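Local coordinates for protein coatomer subunit delta (Saccharomyces cerevisiae, PDB 5FJZ) that is a subunit of the COPI coatomer, which probably mediates Golgi-to-ER retrieval of dilysine-tagged proteins, and binds Dsl1 through its mu-homology domain, at residues L56-S61 / M239-V244. Sequence-based numbering, arbitrary orientation.
Sequences LKLADS and MAIQSV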
# COMPACT_ATOMS: atom_id res chain seq x y z
N LEU A 56 18.33 -2.26 -28.43
CA LEU A 56 17.47 -1.11 -28.82
C LEU A 56 18.37 0.08 -28.89
O LEU A 56 19.16 0.25 -28.01
CB LEU A 56 16.45 -0.82 -27.70
CG LEU A 56 15.16 -1.61 -27.56
CD1 LEU A 56 15.19 -3.05 -28.01
CD2 LEU A 56 14.57 -1.45 -26.16
N LYS A 57 18.26 0.88 -29.96
CA LYS A 57 19.02 2.12 -30.04
C LYS A 57 18.05 3.25 -29.80
O LYS A 57 17.08 3.38 -30.51
CB LYS A 57 19.68 2.33 -31.41
CG LYS A 57 21.04 1.69 -31.56
CD LYS A 57 21.63 1.97 -32.95
CE LYS A 57 22.79 1.03 -33.29
NZ LYS A 57 22.98 0.98 -34.76
N LEU A 58 18.32 4.05 -28.77
CA LEU A 58 17.44 5.18 -28.52
C LEU A 58 17.72 6.27 -29.53
O LEU A 58 18.83 6.37 -30.02
CB LEU A 58 17.69 5.69 -27.13
CG LEU A 58 17.56 4.68 -25.94
CD1 LEU A 58 17.73 5.30 -24.62
CD2 LEU A 58 16.23 3.98 -25.95
N ALA A 59 16.74 7.14 -29.75
CA ALA A 59 16.87 8.28 -30.71
C ALA A 59 18.03 9.19 -30.36
O ALA A 59 18.42 9.41 -29.18
CB ALA A 59 15.62 9.13 -30.77
N ASP A 60 18.71 9.63 -31.41
CA ASP A 60 19.94 10.41 -31.25
C ASP A 60 19.62 11.72 -30.52
O ASP A 60 20.50 12.32 -29.86
CB ASP A 60 20.50 10.69 -32.63
CG ASP A 60 21.24 9.50 -33.23
OD1 ASP A 60 22.01 8.85 -32.45
OD2 ASP A 60 21.12 9.26 -34.46
N SER A 61 18.37 12.16 -30.59
CA SER A 61 17.96 13.44 -29.94
C SER A 61 17.90 13.38 -28.43
O SER A 61 17.73 14.40 -27.80
CB SER A 61 16.61 13.94 -30.47
OG SER A 61 15.59 12.95 -30.31
N MET A 239 11.37 10.97 -25.38
CA MET A 239 11.91 9.64 -25.54
C MET A 239 11.35 8.94 -26.78
O MET A 239 10.16 9.02 -27.08
CB MET A 239 11.61 8.83 -24.21
CG MET A 239 12.17 7.36 -24.10
SD MET A 239 13.94 7.06 -24.32
CE MET A 239 14.62 7.95 -22.92
N ALA A 240 12.23 8.24 -27.48
CA ALA A 240 11.87 7.61 -28.75
C ALA A 240 13.00 6.62 -29.14
O ALA A 240 14.08 6.64 -28.60
CB ALA A 240 11.71 8.67 -29.83
N ILE A 241 12.69 5.74 -30.10
CA ILE A 241 13.55 4.70 -30.55
C ILE A 241 14.02 5.04 -31.98
O ILE A 241 13.23 5.46 -32.82
CB ILE A 241 12.79 3.38 -30.62
CG1 ILE A 241 12.23 3.02 -29.24
CG2 ILE A 241 13.68 2.24 -31.15
CD1 ILE A 241 13.25 2.90 -28.14
N GLN A 242 15.29 4.81 -32.20
CA GLN A 242 15.90 5.01 -33.55
C GLN A 242 15.88 3.75 -34.37
O GLN A 242 15.51 3.73 -35.53
CB GLN A 242 17.33 5.34 -33.26
CG GLN A 242 18.21 5.40 -34.44
CD GLN A 242 18.87 6.74 -34.28
OE1 GLN A 242 20.03 6.83 -33.88
NE2 GLN A 242 18.06 7.84 -34.45
N SER A 243 16.29 2.65 -33.74
CA SER A 243 16.19 1.39 -34.41
C SER A 243 16.29 0.27 -33.37
O SER A 243 16.66 0.48 -32.19
CB SER A 243 17.32 1.18 -35.43
OG SER A 243 18.57 1.28 -34.74
N VAL A 244 15.99 -0.91 -33.87
CA VAL A 244 16.26 -2.13 -33.15
C VAL A 244 17.14 -3.03 -34.09
O VAL A 244 16.86 -3.17 -35.27
CB VAL A 244 14.95 -2.84 -32.82
CG1 VAL A 244 15.26 -4.16 -32.09
CG2 VAL A 244 14.05 -2.00 -31.91
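The flat groups here are the Asp60 carboxylate and the Gln242 amide, which meet at the solvent side: the amide comes edge-on over one face of the carboxylate, their planes 64° apart. Beside them lies a classic beta bulge of the mu-homology domain, in which Gln242 and Ser243 together face Lys57. Lys57 O accepts a hydrogen bond from Gln242 N at 2.8 Å and a second, weak one from Ser243 N at 3.4 Å. On the regular side of the bulge, Lys57 N bonds to Ser243 O at 2.8 Å. Ser243 OG, held between its own N and carbonyl carbon (chi1 58°), lies against the aliphatic stem of Lys57, 3.6 Å from CD.

On the face away from Lys57 and Ser243, Leu56 and Val244 run side by side; nearby, Leu58 CD2 meets Ile241 CD1 at 3.9 Å and also rests against the sulfur of Met239, whose chain bends twice to get there. Leu42 of strand 33-46 covers Leu56, Leu58 and Ile241, and Ile17 of strand 15-27 covers Ile241 and Val244, so the small antiparallel sheet packs onto the long strands of the domain. Where strand 56-58 ends, Ala59 N reaches Ala240 O at 2.9 Å, from 43° above the carbonyl plane.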